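Local coordinates for protein ethylbenzene dehydrogenase alpha-subunit (Aromatoleum aromaticum, PDB 2IVF) that serves as the alpha subunit of a molybdopterin oxidoreductase family enzyme, holding a molybdenum atom, two pterin guanine dinucleotides (MGD and MD1) and an iron/sulfur cluster, at residues D169-I174 and G699-A704; L707-D712 and K717-E722. All coordinates share one frame; numbering follows the deposited sequence.

Contact 1: D169-I174 and G699-A704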
loop_
_atom_site.group_PDB
_atom_site.type_symbol
_atom_site.label_atom_id
_atom_site.label_comp_id
_atom_site.label_asym_id
_atom_site.label_seq_id
_atom_site.Cartn_x
_atom_site.Cartn_y
_atom_site.Cartn_z
ATOM N N ASP A 169 -13.606 -33.182 -10.840
ATOM C CA ASP A 169 -14.493 -32.427 -11.750
ATOM C C ASP A 169 -13.662 -31.610 -12.701
ATOM O O ASP A 169 -13.993 -31.478 -13.876
ATOM C CB ASP A 169 -15.418 -31.457 -11.015
ATOM C CG ASP A 169 -16.492 -32.152 -10.203
ATOM O OD1 ASP A 169 -16.648 -33.382 -10.317
ATOM O OD2 ASP A 169 -17.181 -31.429 -9.450
ATOM N N ILE A 170 -12.592 -31.021 -12.188
ATOM C CA ILE A 170 -11.725 -30.236 -13.035
ATOM C C ILE A 170 -11.111 -31.101 -14.129
ATOM O O ILE A 170 -11.082 -30.708 -15.305
ATOM C CB ILE A 170 -10.614 -29.555 -12.228
ATOM C CG1 ILE A 170 -11.232 -28.519 -11.288
ATOM C CG2 ILE A 170 -9.603 -28.937 -13.187
ATOM C CD1 ILE A 170 -10.313 -28.047 -10.149
ATOM N N ALA A 171 -10.618 -32.271 -13.747
ATOM C CA ALA A 171 -9.983 -33.172 -14.694
ATOM C C ALA A 171 -10.947 -33.639 -15.751
ATOM O O ALA A 171 -10.613 -33.729 -16.932
ATOM C CB ALA A 171 -9.446 -34.377 -13.957
ATOM N N ASP A 172 -12.147 -33.997 -15.323
ATOM C CA ASP A 172 -13.167 -34.375 -16.294
ATOM C C ASP A 172 -13.462 -33.250 -17.279
ATOM O O ASP A 172 -13.684 -33.521 -18.464
ATOM C CB ASP A 172 -14.443 -34.789 -15.593
ATOM C CG ASP A 172 -14.453 -36.248 -15.201
ATOM O OD1 ASP A 172 -13.723 -37.087 -15.785
ATOM O OD2 ASP A 172 -15.222 -36.554 -14.281
ATOM N N SER A 173 -13.524 -32.007 -16.810
ATOM C CA SER A 173 -13.824 -30.900 -17.734
ATOM C C SER A 173 -12.660 -30.691 -18.745
ATOM O O SER A 173 -12.879 -30.402 -19.935
ATOM C CB SER A 173 -14.129 -29.622 -16.980
ATOM O OG SER A 173 -12.918 -29.048 -16.509
ATOM N N ILE A 174 -11.422 -30.866 -18.267
ATOM C CA ILE A 174 -10.236 -30.824 -19.145
ATOM C C ILE A 174 -10.301 -31.906 -20.233
ATOM O O ILE A 174 -10.117 -31.654 -21.428
ATOM C CB ILE A 174 -8.923 -30.937 -18.310
ATOM C CG1 ILE A 174 -8.735 -29.697 -17.435
ATOM C CG2 ILE A 174 -7.722 -31.129 -19.206
ATOM C CD1 ILE A 174 -7.559 -29.824 -16.426
ATOM N N GLY A 699 -5.013 -37.960 -15.551
ATOM C CA GLY A 699 -4.551 -39.280 -15.921
ATOM C C GLY A 699 -5.491 -40.381 -15.455
ATOM O O GLY A 699 -5.878 -41.238 -16.241
ATOM N N GLU A 700 -5.862 -40.352 -14.177
ATOM C CA GLU A 700 -6.675 -41.415 -13.563
ATOM C C GLU A 700 -8.076 -41.438 -14.202
ATOM O O GLU A 700 -8.576 -42.494 -14.573
ATOM C CB GLU A 700 -6.786 -41.199 -12.046
ATOM C CG GLU A 700 -5.492 -41.516 -11.257
ATOM C CD GLU A 700 -5.587 -41.218 -9.757
ATOM O OE1 GLU A 700 -6.631 -40.690 -9.306
ATOM O OE2 GLU A 700 -4.600 -41.502 -9.027
ATOM N N ARG A 701 -8.673 -40.251 -14.339
ATOM C CA ARG A 701 -10.012 -40.104 -14.904
ATOM C C ARG A 701 -9.994 -40.504 -16.368
ATOM O O ARG A 701 -10.890 -41.227 -16.843
ATOM C CB ARG A 701 -10.535 -38.672 -14.725
ATOM C CG ARG A 701 -10.697 -38.214 -13.232
ATOM C CD ARG A 701 -11.704 -39.079 -12.501
ATOM N NE ARG A 701 -12.955 -38.960 -13.232
ATOM C CZ ARG A 701 -13.785 -39.954 -13.514
ATOM N NH1 ARG A 701 -13.558 -41.204 -13.115
ATOM N NH2 ARG A 701 -14.859 -39.689 -14.235
ATOM N N ALA A 702 -8.950 -40.109 -17.083
ATOM C CA ALA A 702 -8.833 -40.518 -18.479
ATOM C C ALA A 702 -8.802 -42.024 -18.529
ATOM O O ALA A 702 -9.501 -42.652 -19.344
ATOM C CB ALA A 702 -7.603 -39.938 -19.118
ATOM N N ALA A 703 -8.012 -42.620 -17.634
ATOM C CA ALA A 703 -7.859 -44.086 -17.652
ATOM C C ALA A 703 -9.194 -44.788 -17.374
ATOM O O ALA A 703 -9.581 -45.722 -18.077
ATOM C CB ALA A 703 -6.778 -44.523 -16.623
ATOM N N ALA A 704 -9.894 -44.330 -16.340
ATOM C CA ALA A 704 -11.203 -44.881 -15.976
ATOM C C ALA A 704 -12.218 -44.718 -17.110
ATOM O O ALA A 704 -13.110 -45.544 -17.266
ATOM C CB ALA A 704 -11.719 -44.205 -14.705
#
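OD1 of D172 is gripped by two arginines. R701 reaches it from the facing helix, and NH1 of R705, just beyond that helix, forms a further salt bridge with it. The R701 bonds to OD1 are weak, with NH2 3.2 Å and NE 3.3 Å from this oxygen. The straighter bond goes to the other oxygen: NH2 of R701 donates to OD2 of D172 at 3.2 Å, with an N-H...O angle of 154°. It uses the syn lone pair of OD2 and lies close to the guanidinium plane. A weak bond from NE to OD2 completes the group. R701 thus presents its NE and NH2 edge to the carboxylate. The two planes are 77° apart, so this is not a flat, fork-like pair with one oxygen matched to each nitrogen.

The R701 chain folds to make this approach. Its CG sits anti to the carbonyl carbon (chi1 -62°), and bends at chi2 and chi3 turn NE and NH2 back toward D172. The aliphatic part then passes A171, whose CB lies 4.1 Å from CG of R701. A171 also packs on K697 and V698, one turn earlier on helix 687-704.

On helix 163-181, I170 and S173 face the sheet instead. I170 packs on F633, I648 and L650, and S173 on M631 and V602. OG of S173 donates to the carbonyl O of I170 at 2.8 Å. The hydroxyl is thereby bonded within its own helix. O of I170 takes a second donor, N of I174.

Across the helices the contact is small and mainly electrostatic. The long, mostly weak bonds suggest that charge attraction counts for more than bond direction, and two arginines beside D172 would favour its ionised form.

Contact 2: L707-D712 and K717-E722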
loop_
_atom_site.group_PDB
_atom_site.type_symbol
_atom_site.label_atom_id
_atom_site.label_comp_id
_atom_site.label_asym_id
_atom_site.label_seq_id
_atom_site.Cartn_x
_atom_site.Cartn_y
_atom_site.Cartn_z
ATOM N N LEU A 707 -9.850 -43.456 -22.130
ATOM C CA LEU A 707 -9.248 -42.508 -23.054
ATOM C C LEU A 707 -7.719 -42.537 -22.872
ATOM O O LEU A 707 -7.232 -42.757 -21.744
ATOM C CB LEU A 707 -9.798 -41.088 -22.789
ATOM C CG LEU A 707 -11.329 -40.908 -22.938
ATOM C CD1 LEU A 707 -11.820 -39.542 -22.458
ATOM C CD2 LEU A 707 -11.816 -41.173 -24.388
ATOM N N THR A 708 -6.978 -42.295 -23.964
ATOM C CA THR A 708 -5.497 -42.380 -23.944
ATOM C C THR A 708 -4.759 -41.102 -24.383
ATOM O O THR A 708 -3.774 -40.704 -23.751
ATOM C CB THR A 708 -4.978 -43.554 -24.797
ATOM O OG1 THR A 708 -5.455 -43.427 -26.153
ATOM C CG2 THR A 708 -5.461 -44.887 -24.214
ATOM N N GLU A 709 -5.234 -40.476 -25.458
ATOM C CA GLU A 709 -4.527 -39.376 -26.086
ATOM C C GLU A 709 -5.452 -38.220 -26.376
ATOM O O GLU A 709 -6.632 -38.434 -26.647
ATOM C CB GLU A 709 -3.947 -39.846 -27.408
ATOM C CG GLU A 709 -2.668 -40.609 -27.286
ATOM C CD GLU A 709 -2.239 -41.187 -28.616
ATOM O OE1 GLU A 709 -3.129 -41.615 -29.371
ATOM O OE2 GLU A 709 -1.014 -41.207 -28.900
ATOM N N PHE A 710 -4.897 -37.007 -26.344
ATOM C CA PHE A 710 -5.564 -35.817 -26.850
ATOM C C PHE A 710 -4.657 -35.143 -27.867
ATOM O O PHE A 710 -3.446 -35.357 -27.842
ATOM C CB PHE A 710 -5.886 -34.849 -25.715
ATOM C CG PHE A 710 -4.683 -34.376 -24.954
ATOM C CD1 PHE A 710 -4.154 -35.139 -23.937
ATOM C CD2 PHE A 710 -4.088 -33.150 -25.248
ATOM C CE1 PHE A 710 -3.060 -34.703 -23.221
ATOM C CE2 PHE A 710 -2.983 -32.699 -24.528
ATOM C CZ PHE A 710 -2.470 -33.470 -23.516
ATOM N N ASN A 711 -5.245 -34.340 -28.751
ATOM C CA ASN A 711 -4.497 -33.569 -29.755
ATOM C C ASN A 711 -4.060 -32.217 -29.247
ATOM O O ASN A 711 -4.881 -31.453 -28.729
ATOM C CB ASN A 711 -5.352 -33.273 -30.981
ATOM C CG ASN A 711 -5.523 -34.461 -31.881
ATOM O OD1 ASN A 711 -5.278 -35.601 -31.496
ATOM N ND2 ASN A 711 -5.954 -34.199 -33.096
ATOM N N ASP A 712 -2.796 -31.870 -29.441
ATOM C CA ASP A 712 -2.343 -30.514 -29.105
ATOM C C ASP A 712 -2.776 -29.565 -30.222
ATOM O O ASP A 712 -3.471 -29.990 -31.144
ATOM C CB ASP A 712 -0.831 -30.476 -28.830
ATOM C CG ASP A 712 -0.004 -30.724 -30.056
ATOM O OD1 ASP A 712 -0.572 -30.743 -31.163
ATOM O OD2 ASP A 712 1.212 -30.915 -29.899
ATOM N N LYS A 717 -0.371 -35.907 -30.960
ATOM C CA LYS A 717 -1.023 -36.610 -29.865
ATOM C C LYS A 717 -0.177 -36.574 -28.600
ATOM O O LYS A 717 1.022 -36.801 -28.655
ATOM C CB LYS A 717 -1.271 -38.070 -30.256
ATOM C CG LYS A 717 -2.602 -38.328 -31.004
ATOM C CD LYS A 717 -2.751 -37.460 -32.240
ATOM C CE LYS A 717 -3.883 -37.943 -33.145
ATOM N NZ LYS A 717 -4.085 -36.999 -34.299
ATOM N N ARG A 718 -0.819 -36.303 -27.466
ATOM C CA ARG A 718 -0.176 -36.366 -26.155
ATOM C C ARG A 718 -0.964 -37.288 -25.242
ATOM O O ARG A 718 -2.199 -37.310 -25.284
ATOM C CB ARG A 718 -0.110 -34.984 -25.528
ATOM C CG ARG A 718 0.807 -34.034 -26.255
ATOM C CD ARG A 718 0.813 -32.692 -25.644
ATOM N NE ARG A 718 1.502 -31.778 -26.545
ATOM C CZ ARG A 718 2.187 -30.713 -26.167
ATOM N NH1 ARG A 718 2.283 -30.365 -24.878
ATOM N NH2 ARG A 718 2.765 -29.969 -27.099
ATOM N N ARG A 719 -0.257 -38.048 -24.416
ATOM C CA ARG A 719 -0.915 -38.992 -23.542
ATOM C C ARG A 719 -1.382 -38.335 -22.252
ATOM O O ARG A 719 -0.650 -37.560 -21.623
ATOM C CB ARG A 719 -0.005 -40.171 -23.231
ATOM C CG ARG A 719 0.397 -40.985 -24.426
ATOM C CD ARG A 719 1.206 -42.203 -24.002
ATOM N NE ARG A 719 0.439 -43.102 -23.137
ATOM C CZ ARG A 719 -0.209 -44.192 -23.547
ATOM N NH1 ARG A 719 -0.203 -44.578 -24.830
ATOM N NH2 ARG A 719 -0.878 -44.922 -22.661
ATOM N N TYR A 720 -2.622 -38.628 -21.868
ATOM C CA TYR A 720 -3.141 -38.159 -20.587
ATOM C C TYR A 720 -2.347 -38.764 -19.427
ATOM O O TYR A 720 -2.127 -38.098 -18.404
ATOM C CB TYR A 720 -4.581 -38.578 -20.365
ATOM C CG TYR A 720 -5.595 -37.905 -21.233
ATOM C CD1 TYR A 720 -5.967 -36.601 -20.995
ATOM C CD2 TYR A 720 -6.225 -38.598 -22.249
ATOM C CE1 TYR A 720 -6.906 -35.968 -21.779
ATOM C CE2 TYR A 720 -7.197 -37.985 -23.035
ATOM C CZ TYR A 720 -7.526 -36.669 -22.800
ATOM O OH TYR A 720 -8.478 -36.039 -23.568
ATOM N N ASP A 721 -1.957 -40.029 -19.576
ATOM C CA ASP A 721 -1.362 -40.755 -18.464
ATOM C C ASP A 721 0.074 -40.368 -18.153
ATOM O O ASP A 721 0.637 -40.874 -17.181
ATOM C CB ASP A 721 -1.468 -42.271 -18.646
ATOM C CG ASP A 721 -0.602 -42.807 -19.769
ATOM O OD1 ASP A 721 0.149 -42.028 -20.405
ATOM O OD2 ASP A 721 -0.706 -44.030 -20.021
ATOM N N GLU A 722 0.683 -39.512 -18.965
ATOM C CA GLU A 722 2.048 -39.100 -18.673
ATOM C C GLU A 722 2.140 -37.676 -18.167
ATOM O O GLU A 722 3.213 -37.226 -17.787
ATOM C CB GLU A 722 2.974 -39.363 -19.855
ATOM C CG GLU A 722 2.777 -38.512 -21.063
ATOM C CD GLU A 722 3.348 -39.162 -22.345
ATOM O OE1 GLU A 722 3.956 -40.247 -22.265
ATOM O OE2 GLU A 722 3.154 -38.548 -23.424
HETATM O O HOH W 1 -2.958 -41.777 -21.457
HETATM O O HOH W 2 0.858 -42.292 -27.162
#
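Strands 709-711 and 717-719 run antiparallel, with axes 4.5 Å apart at closest and their directions at 143°. F710 and R718 form the hydrogen-bonded pair: N of F710 to O of R718 is 2.9 Å, and N of R718 to O of F710 is 2.8 Å. N of Y720 adds a bond to O of T708.

On the face of F710 and R718, CB of R718 makes a CH-pi contact over the phenyl ring, 3.9 Å from its centroid. F710 meets Y720 obliquely, the ring planes at 45°, with CD1 of F710 over a face of the tyrosine ring. OH of Y720 bonds to E179. The extended R718 chain carries its guanidinium to D712, where NH2 makes a weak salt-bridge contact with OD2 at 3.3 Å; NH1 bonds to the carbonyls of Y208 and L209. OD1 of D712 accepts a hydrogen bond from N of R716.

On the other face, K717 lies alongside N711, its CE 3.2 Å from OD1 of N711. E709 crosses K717 at about a right angle. R719 grips D721 side-on, NE to OD1 and NH2 to OD2.

This is a two-stranded beta hairpin, its aromatic side laid against helix 163-181.

Overall arrangement
Contact 1 and contact 2 are neighbours, their centres about 11 Å apart. They follow in series along the chain, since helix 687-704 runs on into the hairpin. O of A702 and N of L707 are 2.9 Å apart, a probable hydrogen bond at this junction. CB of A702 also packs on CB of Y720 at 3.5 Å. Helix 163-181 serves both: A171 and D172 face helix 687-704, while I175, F178 and E179 further along meet the hairpin. The centres of contacts 1 and 2 lie about 35 Å and 34 Å from the centre of the chain. None of their residues belongs to the iron/sulfur cluster pocket, and both sit at the periphery, away from the molybdenum atom.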